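Local coordinates for protein flavohemoglobin (Malassezia yamatoensis, PDB 6O0A) that binds heme and FAD and, as a flavohemoglobin, probably detoxifies nitric oxide with electrons passed from NAD(P)H through the flavin to the heme, at residues 175-180 with 190-195; 183-188 with 237-242; 208-213 with 248-253. One frame throughout, in Å; residues are numbered along the deposited sequence.

In the fold
All three contacts belong to the FAD-binding beta-barrel of the reductase part. Interactions 1 and 2 share strand 186-193, which has strand 171-181 along one edge and strand 234-239 along the other. Their centres lie about 17 Å apart. Interaction 3 packs helix 246-251 against strand 207-213. The centre of interaction 3 lies about 12 Å from each of the other two centres. Q251 of that helix ties them together. Its NE2 lies 2.9 Å from I238 O, and its O lies 2.7 Å from R179 NH2. The flavin is bound directly in interaction 2. The side chains of F250 and F191 are about 6 and 11 Å from FAD.

Interaction 1: 175-180 with 190-195; sequences KLVKRT and VFEPAD
K175-T180 and V190-D195 pair as antiparallel strands of a beta hairpin, and a classic beta bulge interrupts their ladder. The hairpin is formed by strands 171-181 and 186-193 of the FAD-binding barrel. It lies toward the outside of the molecule. The face with K175, K178, V190 and E192 is largely polar, and L176 and F191 are buried on the other. K175 and E192 form a hydrogen-bonded pair. K175 N donates to E192 O at 2.7 Å, and E192 N returns a bond to K175 O. L176 and F191 follow as a non-hydrogen-bonded pair. At the bulge, V177 and K178 both stand opposite V190. V190 O therefore takes two N-H groups. V177 N is 2.9 Å from V190 O and comes nearly along the carbonyl axis. K178 N is 3.3 Å from V190 O and uses a lone pair in the carbonyl plane. The extra residue is accommodated by the backbone of V177, whose psi of -20° is far from extended. V190 N then donates to K178 O and restores the ladder.

V177 CG2 meets V190 CG1 at 3.8 Å, and both methyls of V177 also lie across the E192 chain. The carboxylate of E192 is held by Q233 NE2 beyond the hairpin. A194 CB sits beside K175 after the strand has ended.

On the buried face, F191 also packs on F174 and I261. L176 CG is anti to the backbone N (chi1 177°), which directs it to the F191 side, and chi2 then brings CD1 over the phenyl ring. L176 CD1 rests 4.0 Å from the centroid of the F191 ring, 14° off its normal, in a CH-pi contact.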
loop_
_atom_site.group_PDB
_atom_site.type_symbol
_atom_site.label_atom_id
_atom_site.label_comp_id
_atom_site.label_asym_id
_atom_site.label_seq_id
_atom_site.Cartn_x
_atom_site.Cartn_y
_atom_site.Cartn_z
ATOM N N LYS A 175 3.628 5.278 -22.404
ATOM C CA LYS A 175 2.577 5.157 -23.400
ATOM C C LYS A 175 1.807 3.858 -23.175
ATOM O O LYS A 175 2.398 2.805 -22.900
ATOM C CB LYS A 175 3.174 5.200 -24.813
ATOM C CG LYS A 175 2.188 4.917 -25.944
ATOM C CD LYS A 175 2.914 4.318 -27.145
ATOM C CE LYS A 175 2.843 5.216 -28.359
ATOM N NZ LYS A 175 3.441 4.557 -29.561
ATOM N N LEU A 176 0.488 3.934 -23.285
ATOM C CA LEU A 176 -0.349 2.743 -23.182
ATOM C C LEU A 176 -0.264 1.977 -24.502
ATOM O O LEU A 176 -0.688 2.481 -25.549
ATOM C CB LEU A 176 -1.784 3.145 -22.836
ATOM C CG LEU A 176 -2.779 1.982 -22.771
ATOM C CD1 LEU A 176 -2.373 0.938 -21.693
ATOM C CD2 LEU A 176 -4.200 2.490 -22.504
ATOM N N VAL A 177 0.301 0.769 -24.474
ATOM C CA VAL A 177 0.494 -0.003 -25.699
ATOM C C VAL A 177 -0.479 -1.167 -25.836
ATOM O O VAL A 177 -0.672 -1.656 -26.962
ATOM C CB VAL A 177 1.949 -0.508 -25.839
ATOM C CG1 VAL A 177 2.933 0.673 -25.861
ATOM C CG2 VAL A 177 2.302 -1.500 -24.725
ATOM N N LYS A 178 -1.090 -1.631 -24.745
ATOM C CA LYS A 178 -2.053 -2.722 -24.830
ATOM C C LYS A 178 -3.086 -2.571 -23.722
ATOM O O LYS A 178 -2.744 -2.291 -22.571
ATOM C CB LYS A 178 -1.375 -4.093 -24.737
ATOM C CG LYS A 178 -2.294 -5.249 -25.096
ATOM C CD LYS A 178 -1.557 -6.585 -25.049
ATOM C CE LYS A 178 -2.429 -7.708 -25.596
ATOM N NZ LYS A 178 -1.728 -9.013 -25.523
ATOM N N ARG A 179 -4.351 -2.782 -24.078
ATOM C CA ARG A 179 -5.464 -2.614 -23.152
ATOM C C ARG A 179 -6.457 -3.740 -23.400
ATOM O O ARG A 179 -6.967 -3.877 -24.513
ATOM C CB ARG A 179 -6.115 -1.243 -23.366
ATOM C CG ARG A 179 -7.244 -0.921 -22.434
ATOM C CD ARG A 179 -8.165 0.108 -23.068
ATOM N NE ARG A 179 -9.250 0.432 -22.156
ATOM C CZ ARG A 179 -10.404 -0.222 -22.118
ATOM N NH1 ARG A 179 -10.633 -1.236 -22.949
ATOM N NH2 ARG A 179 -11.329 0.137 -21.244
ATOM N N THR A 180 -6.730 -4.545 -22.374
ATOM C CA THR A 180 -7.609 -5.703 -22.513
ATOM C C THR A 180 -8.639 -5.698 -21.391
ATOM O O THR A 180 -8.269 -5.709 -20.218
ATOM C CB THR A 180 -6.814 -7.013 -22.463
ATOM O OG1 THR A 180 -5.712 -6.962 -23.382
ATOM C CG2 THR A 180 -7.719 -8.182 -22.825
ATOM N N VAL A 190 -0.922 -2.497 -20.377
ATOM C CA VAL A 190 0.531 -2.590 -20.529
ATOM C C VAL A 190 1.063 -1.254 -21.031
ATOM O O VAL A 190 0.603 -0.752 -22.063
ATOM C CB VAL A 190 0.937 -3.713 -21.496
ATOM C CG1 VAL A 190 2.471 -3.755 -21.637
ATOM C CG2 VAL A 190 0.382 -5.079 -21.023
ATOM N N PHE A 191 2.059 -0.704 -20.321
ATOM C CA PHE A 191 2.682 0.574 -20.644
ATOM C C PHE A 191 4.157 0.390 -20.999
ATOM O O PHE A 191 4.839 -0.486 -20.455
ATOM C CB PHE A 191 2.595 1.558 -19.462
ATOM C CG PHE A 191 1.192 1.978 -19.093
ATOM C CD1 PHE A 191 0.426 1.215 -18.221
ATOM C CD2 PHE A 191 0.660 3.151 -19.592
ATOM C CE1 PHE A 191 -0.858 1.615 -17.867
ATOM C CE2 PHE A 191 -0.619 3.559 -19.244
ATOM C CZ PHE A 191 -1.383 2.785 -18.390
ATOM N N GLU A 192 4.668 1.241 -21.883
ATOM C CA GLU A 192 6.090 1.278 -22.188
ATOM C C GLU A 192 6.588 2.710 -22.114
ATOM O O GLU A 192 5.803 3.653 -22.265
ATOM C CB GLU A 192 6.378 0.687 -23.578
ATOM C CG GLU A 192 6.201 -0.830 -23.581
ATOM C CD GLU A 192 6.397 -1.445 -24.952
ATOM O OE1 GLU A 192 6.764 -0.707 -25.886
ATOM O OE2 GLU A 192 6.179 -2.666 -25.086
ATOM N N PRO A 193 7.880 2.912 -21.855
ATOM C CA PRO A 193 8.383 4.290 -21.728
ATOM C C PRO A 193 8.122 5.100 -22.986
ATOM O O PRO A 193 8.263 4.610 -24.112
ATOM C CB PRO A 193 9.885 4.110 -21.487
ATOM C CG PRO A 193 10.005 2.778 -20.877
ATOM C CD PRO A 193 8.909 1.922 -21.501
ATOM N N ALA A 194 7.746 6.360 -22.774
ATOM C CA ALA A 194 7.571 7.338 -23.835
ATOM C C ALA A 194 8.588 8.460 -23.723
ATOM O O ALA A 194 8.466 9.471 -24.422
ATOM C CB ALA A 194 6.148 7.909 -23.814
ATOM N N ASP A 195 9.556 8.333 -22.821
ATOM C CA ASP A 195 10.722 9.194 -22.841
ATOM C C ASP A 195 11.934 8.297 -22.598
ATOM O O ASP A 195 11.825 7.069 -22.620
ATOM C CB ASP A 195 10.551 10.383 -21.875
ATOM C CG ASP A 195 10.409 9.982 -20.419
ATOM O OD1 ASP A 195 11.036 8.986 -20.001
ATOM O OD2 ASP A 195 9.673 10.688 -19.678
#

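Interaction 2: 183-188 with 237-242; sequences TKDVVD and AIKLDP. With FAD (flavin-adenine dinucleotide), chain B.
V186-D188 and A237-K239 pair as antiparallel strands, and the second strand presents its other edge to the flavin. Backbone bonds make the ladder. V187 and I238 exchange two hydrogen bonds, with I238 N 2.9 Å from V187 O. Just beyond the strands, one more bond continues it, from L240 N to D185 O at 2.8 Å.

Apolar contacts are few. V186 CG1 touches A237 CB, and V186 CG2 lies against K239 CB at 3.9 Å.

The charged groups do not form a salt bridge. The extended chain of K239 passes the D185 carboxylate, with D185 OD2 3.3 Å from K239 CE but 4.2 Å from K239 NZ. A water donates to both D185 OD2 and L240 O.

This contact gives FAD three of its hydrogen bonds. K239 N points almost straight at flavin O2 (2.9 Å, 176°), and flavin N3 donates to A237 O. These backbone bonds fix the pyrimidine edge of the isoalloxazine. D241 OD2 accepts from the ribose hydroxyl O3B at 2.7 Å.

I238 leans on T247 and F250 of helix 246-251. Q251 NE2 of that helix bonds to I238 O and D185 O. Strand 234-239 lies beside 186-193, which pairs in turn with 171-181.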
loop_
_atom_site.group_PDB
_atom_site.type_symbol
_atom_site.label_atom_id
_atom_site.label_comp_id
_atom_site.label_asym_id
_atom_site.label_seq_id
_atom_site.Cartn_x
_atom_site.Cartn_y
_atom_site.Cartn_z
ATOM N N THR A 183 -12.374 -8.845 -17.283
ATOM C CA THR A 183 -13.648 -9.191 -16.662
ATOM C C THR A 183 -14.604 -8.027 -16.906
ATOM O O THR A 183 -14.242 -7.039 -17.547
ATOM C CB THR A 183 -13.524 -9.458 -15.151
ATOM O OG1 THR A 183 -13.210 -8.236 -14.471
ATOM C CG2 THR A 183 -12.436 -10.474 -14.837
ATOM N N LYS A 184 -15.826 -8.135 -16.368
ATOM C CA LYS A 184 -16.807 -7.063 -16.539
ATOM C C LYS A 184 -16.302 -5.732 -16.005
ATOM O O LYS A 184 -16.778 -4.680 -16.455
ATOM C CB LYS A 184 -18.136 -7.414 -15.854
ATOM C CG LYS A 184 -18.068 -7.440 -14.331
ATOM C CD LYS A 184 -19.294 -8.130 -13.700
ATOM C CE LYS A 184 -20.507 -7.231 -13.679
ATOM N NZ LYS A 184 -21.657 -7.881 -12.968
ATOM N N ASP A 185 -15.354 -5.740 -15.063
ATOM C CA ASP A 185 -14.900 -4.469 -14.512
ATOM C C ASP A 185 -13.389 -4.353 -14.328
ATOM O O ASP A 185 -12.941 -3.409 -13.657
ATOM C CB ASP A 185 -15.601 -4.178 -13.168
ATOM C CG ASP A 185 -15.328 -5.230 -12.111
ATOM O OD1 ASP A 185 -14.600 -6.208 -12.377
ATOM O OD2 ASP A 185 -15.850 -5.070 -10.990
ATOM N N VAL A 186 -12.581 -5.244 -14.907
ATOM C CA VAL A 186 -11.127 -5.170 -14.773
ATOM C C VAL A 186 -10.503 -4.994 -16.149
ATOM O O VAL A 186 -10.834 -5.728 -17.090
ATOM C CB VAL A 186 -10.556 -6.421 -14.078
ATOM C CG1 VAL A 186 -9.045 -6.364 -14.080
ATOM C CG2 VAL A 186 -11.094 -6.509 -12.649
ATOM N N VAL A 187 -9.576 -4.039 -16.261
ATOM C CA VAL A 187 -8.849 -3.768 -17.497
ATOM C C VAL A 187 -7.361 -3.993 -17.238
ATOM O O VAL A 187 -6.781 -3.392 -16.325
ATOM C CB VAL A 187 -9.126 -2.345 -18.012
ATOM C CG1 VAL A 187 -8.352 -2.083 -19.296
ATOM C CG2 VAL A 187 -10.628 -2.156 -18.240
ATOM N N ASP A 188 -6.765 -4.874 -18.039
ATOM C CA ASP A 188 -5.354 -5.250 -17.975
ATOM C C ASP A 188 -4.577 -4.364 -18.947
ATOM O O ASP A 188 -4.838 -4.388 -20.161
ATOM C CB ASP A 188 -5.260 -6.743 -18.335
ATOM C CG ASP A 188 -3.843 -7.302 -18.292
ATOM O OD1 ASP A 188 -2.902 -6.578 -17.919
ATOM O OD2 ASP A 188 -3.676 -8.503 -18.639
ATOM N N ALA A 237 -3.378 -4.264 -13.614
ATOM C CA ALA A 237 -4.780 -4.607 -13.844
ATOM C C ALA A 237 -5.633 -3.786 -12.894
ATOM O O ALA A 237 -5.496 -3.905 -11.670
ATOM C CB ALA A 237 -5.031 -6.109 -13.628
ATOM N N ILE A 238 -6.501 -2.948 -13.458
ATOM C CA ILE A 238 -7.261 -1.966 -12.699
ATOM C C ILE A 238 -8.714 -2.417 -12.629
ATOM O O ILE A 238 -9.370 -2.590 -13.661
ATOM C CB ILE A 238 -7.146 -0.574 -13.337
ATOM C CG1 ILE A 238 -5.677 -0.139 -13.427
ATOM C CG2 ILE A 238 -7.996 0.455 -12.552
ATOM C CD1 ILE A 238 -5.472 1.269 -14.064
ATOM N N LYS A 239 -9.224 -2.568 -11.412
ATOM C CA LYS A 239 -10.637 -2.832 -11.193
ATOM C C LYS A 239 -11.379 -1.514 -11.037
ATOM O O LYS A 239 -10.934 -0.632 -10.292
ATOM C CB LYS A 239 -10.833 -3.685 -9.946
ATOM C CG LYS A 239 -12.280 -4.028 -9.669
ATOM C CD LYS A 239 -12.374 -5.098 -8.608
ATOM C CE LYS A 239 -13.815 -5.567 -8.445
ATOM N NZ LYS A 239 -13.869 -6.851 -7.698
ATOM N N LEU A 240 -12.518 -1.393 -11.716
ATOM C CA LEU A 240 -13.306 -0.167 -11.623
ATOM C C LEU A 240 -13.895 -0.023 -10.228
ATOM O O LEU A 240 -14.535 -0.944 -9.711
ATOM C CB LEU A 240 -14.422 -0.170 -12.676
ATOM C CG LEU A 240 -15.291 1.087 -12.686
ATOM C CD1 LEU A 240 -14.413 2.281 -13.045
ATOM C CD2 LEU A 240 -16.475 0.950 -13.651
ATOM N N ASP A 241 -13.660 1.137 -9.604
ATOM C CA ASP A 241 -14.382 1.504 -8.400
ATOM C C ASP A 241 -15.472 2.472 -8.828
ATOM O O ASP A 241 -15.160 3.614 -9.196
ATOM C CB ASP A 241 -13.453 2.146 -7.369
ATOM C CG ASP A 241 -14.168 2.516 -6.063
ATOM O OD1 ASP A 241 -15.420 2.486 -6.017
ATOM O OD2 ASP A 241 -13.466 2.855 -5.079
ATOM N N PRO A 242 -16.742 2.063 -8.824
ATOM C CA PRO A 242 -17.816 2.948 -9.309
ATOM C C PRO A 242 -17.973 4.205 -8.487
ATOM O O PRO A 242 -18.588 5.164 -8.966
ATOM C CB PRO A 242 -19.075 2.073 -9.211
ATOM C CG PRO A 242 -18.589 0.682 -9.047
ATOM C CD PRO A 242 -17.235 0.739 -8.419
HETATM P PA FAD B . -10.907 6.769 -5.001
HETATM O O1A FAD B . -11.250 8.032 -5.698
HETATM O O2A FAD B . -9.551 6.733 -4.351
HETATM O O5B FAD B . -12.019 6.441 -3.903
HETATM C C5B FAD B . -11.806 5.376 -2.958
HETATM C C4B FAD B . -13.001 5.389 -2.040
HETATM O O4B FAD B . -13.088 6.684 -1.401
HETATM C C3B FAD B . -14.343 5.216 -2.728
HETATM O O3B FAD B . -14.672 3.844 -2.933
HETATM C C2B FAD B . -15.301 5.868 -1.726
HETATM O O2B FAD B . -15.657 4.973 -0.678
HETATM C C1B FAD B . -14.447 7.012 -1.163
HETATM N N9A FAD B . -14.727 8.308 -1.773
HETATM C C8A FAD B . -14.392 8.704 -3.039
HETATM N N7A FAD B . -14.827 9.900 -3.357
HETATM C C5A FAD B . -15.500 10.316 -2.220
HETATM C C6A FAD B . -16.251 11.471 -1.937
HETATM N N6A FAD B . -16.430 12.472 -2.809
HETATM N N1A FAD B . -16.838 11.558 -0.722
HETATM C C2A FAD B . -16.669 10.556 0.147
HETATM N N3A FAD B . -15.991 9.413 -0.011
HETATM C C4A FAD B . -15.435 9.352 -1.226
HETATM N N1 FAD B . -6.341 -1.501 -7.323
HETATM C C2 FAD B . -6.511 -2.322 -8.403
HETATM O O2 FAD B . -7.559 -2.322 -9.064
HETATM N N3 FAD B . -5.482 -3.184 -8.773
HETATM C C4 FAD B . -4.254 -3.294 -8.147
HETATM O O4 FAD B . -3.400 -4.072 -8.573
HETATM C C4X FAD B . -4.085 -2.420 -7.010
HETATM N N5 FAD B . -2.952 -2.463 -6.360
HETATM C C5X FAD B . -2.793 -1.619 -5.266
HETATM C C6 FAD B . -1.595 -1.661 -4.551
HETATM C C7 FAD B . -1.381 -0.828 -3.456
HETATM C C7M FAD B . -0.091 -0.927 -2.680
HETATM C C8 FAD B . -2.380 0.085 -3.077
HETATM C C8M FAD B . -2.172 1.030 -1.923
HETATM C C9 FAD B . -3.579 0.122 -3.781
HETATM C C9A FAD B . -3.801 -0.728 -4.861
HETATM N N10 FAD B . -5.012 -0.716 -5.587
HETATM C C10 FAD B . -5.186 -1.555 -6.668
HETATM C "C1'" FAD B . -6.073 0.252 -5.263
HETATM C "C2'" FAD B . -5.918 1.561 -6.030
HETATM O "O2'" FAD B . -4.702 2.200 -5.642
HETATM C "C3'" FAD B . -7.099 2.511 -5.801
HETATM O "O3'" FAD B . -7.290 2.692 -4.398
HETATM C "C4'" FAD B . -8.406 2.014 -6.416
HETATM O "O4'" FAD B . -8.171 1.685 -7.786
HETATM C "C5'" FAD B . -9.532 3.022 -6.293
HETATM O "O5'" FAD B . -9.141 4.237 -6.972
HETATM P P FAD B . -10.294 5.270 -7.360
HETATM O O1P FAD B . -11.271 4.771 -8.367
HETATM O O2P FAD B . -9.603 6.527 -7.811
HETATM O O3P FAD B . -11.074 5.542 -5.998
HETATM O O HOH W 1 -16.562 -2.593 -10.045
#

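Interaction 3: 208-213 with 248-253; sequences ISIYAR and TIFQNQ
Helix 246-251 of the FAD-binding barrel packs against strand 207-213, and F250 is the main side chain between them. The contact is a buried helix-to-strand packing. No hydrogen bond crosses it. The side chain of F250 lies about 6 Å from the bound FAD. The helix itself begins at the cofactor, where M246 N and T247 OG1 bond to FAD.

F250 CG is anti to its carbonyl carbon (chi1 -67°), and the ring extends from the helix to the strand. In the modelled conformer of I210, CG2 sits over one face, 4.0 Å from the F250 centroid and 25° off the normal. This is a CH-pi contact, displaced toward the CZ side of the ring. F250 CZ also comes 3.5 Å from I210 O. The backbone carbon of Y211 lies at the ring edge, in plane. A212 CB approaches F250 CE1 obliquely at 3.6 Å. The ring thus meets two side chains that point toward the helix, while Y211 between them points away, and its ring makes a cation-pi contact with R171.

I249 extends the packing to the end of the strand. Its CG2 touches A212 CB at 4.0 Å, and I249 CD1 reaches R213 O. The charged end of R213 turns elsewhere, to G217 O and D59.

N252 ND2 donates to T248 O at 2.7 Å. Q253 NE2 donates to I249 O at 3.0 Å, from above the carbonyl plane, while N252 N comes to I249 O from the opposite face. The helix end is secured partly by these side-chain amides and partly by Q251, bonded to R179, I238 and D185. Its hold on the strand rests on van der Waals packing, including carbons lying close to strand carbonyl oxygens.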
loop_
_atom_site.group_PDB
_atom_site.type_symbol
_atom_site.label_atom_id
_atom_site.label_comp_id
_atom_site.label_asym_id
_atom_site.label_seq_id
_atom_site.Cartn_x
_atom_site.Cartn_y
_atom_site.Cartn_z
ATOM N N ILE A 208 3.434 0.590 -8.546
ATOM C CA ILE A 208 3.793 1.906 -9.049
ATOM C C ILE A 208 2.629 2.837 -8.751
ATOM O O ILE A 208 1.493 2.408 -8.554
ATOM C CB ILE A 208 4.131 1.904 -10.565
ATOM C CG1 ILE A 208 3.108 1.111 -11.396
ATOM C CG2 ILE A 208 5.521 1.282 -10.818
ATOM C CD1 ILE A 208 1.757 1.767 -11.609
ATOM N N SER A 209 2.922 4.126 -8.724
ATOM C CA SER A 209 1.889 5.148 -8.781
ATOM C C SER A 209 1.775 5.630 -10.223
ATOM O O SER A 209 2.787 5.971 -10.847
ATOM C CB SER A 209 2.207 6.333 -7.855
ATOM O OG SER A 209 2.109 5.988 -6.480
ATOM N N ILE A 210 0.558 5.612 -10.756
ATOM C CA ILE A 210 0.272 6.122 -12.088
ATOM C C ILE A 210 -0.586 7.374 -11.936
ATOM O O ILE A 210 -1.425 7.461 -11.024
ATOM C CB ILE A 210 -0.408 5.051 -12.970
ATOM C CG1 ILE A 210 -0.549 5.562 -14.404
ATOM C CG2 ILE A 210 -1.744 4.623 -12.393
ATOM C CD1 ILE A 210 -0.747 4.460 -15.411
ATOM N N TYR A 211 -0.358 8.343 -12.828
ATOM C CA TYR A 211 -0.901 9.692 -12.722
ATOM C C TYR A 211 -1.791 10.002 -13.915
ATOM O O TYR A 211 -1.400 9.770 -15.062
ATOM C CB TYR A 211 0.234 10.728 -12.654
ATOM C CG TYR A 211 1.067 10.641 -11.398
ATOM C CD1 TYR A 211 1.947 9.575 -11.190
ATOM C CD2 TYR A 211 0.965 11.610 -10.414
ATOM C CE1 TYR A 211 2.702 9.488 -10.027
ATOM C CE2 TYR A 211 1.727 11.543 -9.259
ATOM C CZ TYR A 211 2.591 10.470 -9.070
ATOM O OH TYR A 211 3.332 10.392 -7.912
ATOM N N ALA A 212 -2.966 10.566 -13.645
ATOM C CA ALA A 212 -3.779 11.157 -14.702
ATOM C C ALA A 212 -4.541 12.336 -14.117
ATOM O O ALA A 212 -4.617 12.511 -12.898
ATOM C CB ALA A 212 -4.737 10.137 -15.319
ATOM N N ARG A 213 -5.120 13.144 -14.992
ATOM C CA ARG A 213 -5.855 14.304 -14.508
ATOM C C ARG A 213 -7.326 13.971 -14.315
ATOM O O ARG A 213 -7.912 13.184 -15.071
ATOM C CB ARG A 213 -5.687 15.495 -15.452
ATOM C CG ARG A 213 -4.261 16.009 -15.403
ATOM C CD ARG A 213 -4.042 17.390 -15.951
ATOM N NE ARG A 213 -2.608 17.635 -15.875
ATOM C CZ ARG A 213 -2.009 18.287 -14.882
ATOM N NH1 ARG A 213 -2.717 18.813 -13.896
ATOM N NH2 ARG A 213 -0.692 18.424 -14.888
ATOM N N THR A 248 -12.233 5.156 -13.323
ATOM C CA THR A 248 -12.928 5.388 -14.581
ATOM C C THR A 248 -12.030 6.122 -15.574
ATOM O O THR A 248 -12.048 5.808 -16.773
ATOM C CB THR A 248 -14.241 6.140 -14.340
ATOM O OG1 THR A 248 -14.987 6.195 -15.562
ATOM C CG2 THR A 248 -13.991 7.549 -13.810
ATOM N N ILE A 249 -11.214 7.067 -15.094
ATOM C CA ILE A 249 -10.328 7.818 -15.975
ATOM C C ILE A 249 -9.226 6.925 -16.531
ATOM O O ILE A 249 -8.952 6.943 -17.737
ATOM C CB ILE A 249 -9.784 9.054 -15.228
ATOM C CG1 ILE A 249 -10.935 10.043 -15.010
ATOM C CG2 ILE A 249 -8.667 9.709 -16.032
ATOM C CD1 ILE A 249 -10.611 11.213 -14.099
ATOM N N PHE A 250 -8.602 6.103 -15.679
ATOM C CA PHE A 250 -7.568 5.195 -16.162
ATOM C C PHE A 250 -8.141 4.189 -17.162
ATOM O O PHE A 250 -7.520 3.905 -18.187
ATOM C CB PHE A 250 -6.919 4.447 -14.990
ATOM C CG PHE A 250 -6.122 5.320 -14.064
ATOM C CD1 PHE A 250 -5.169 6.205 -14.553
ATOM C CD2 PHE A 250 -6.293 5.216 -12.684
ATOM C CE1 PHE A 250 -4.415 6.997 -13.679
ATOM C CE2 PHE A 250 -5.559 6.013 -11.812
ATOM C CZ PHE A 250 -4.621 6.898 -12.305
ATOM N N GLN A 251 -9.331 3.646 -16.887
ATOM C CA GLN A 251 -9.872 2.627 -17.786
ATOM C C GLN A 251 -10.351 3.201 -19.103
ATOM O O GLN A 251 -10.552 2.445 -20.056
ATOM C CB GLN A 251 -11.035 1.872 -17.137
ATOM C CG GLN A 251 -10.650 1.002 -15.972
ATOM C CD GLN A 251 -11.768 0.051 -15.614
ATOM O OE1 GLN A 251 -12.928 0.267 -15.995
ATOM N NE2 GLN A 251 -11.427 -1.029 -14.898
ATOM N N ASN A 252 -10.562 4.508 -19.192
ATOM C CA ASN A 252 -11.024 5.072 -20.445
ATOM C C ASN A 252 -9.891 5.654 -21.281
ATOM O O ASN A 252 -10.158 6.300 -22.293
ATOM C CB ASN A 252 -12.117 6.101 -20.179
ATOM C CG ASN A 252 -13.468 5.443 -19.966
ATOM O OD1 ASN A 252 -14.298 5.400 -20.875
ATOM N ND2 ASN A 252 -13.676 4.880 -18.778
ATOM N N GLN A 253 -8.640 5.406 -20.904
ATOM C CA GLN A 253 -7.513 5.808 -21.735
ATOM C C GLN A 253 -7.438 4.939 -22.981
ATOM O O GLN A 253 -7.597 3.717 -22.916
ATOM C CB GLN A 253 -6.208 5.681 -20.951
ATOM C CG GLN A 253 -6.172 6.480 -19.678
ATOM C CD GLN A 253 -6.168 7.981 -19.935
ATOM O OE1 GLN A 253 -5.388 8.486 -20.744
ATOM N NE2 GLN A 253 -7.056 8.692 -19.266
#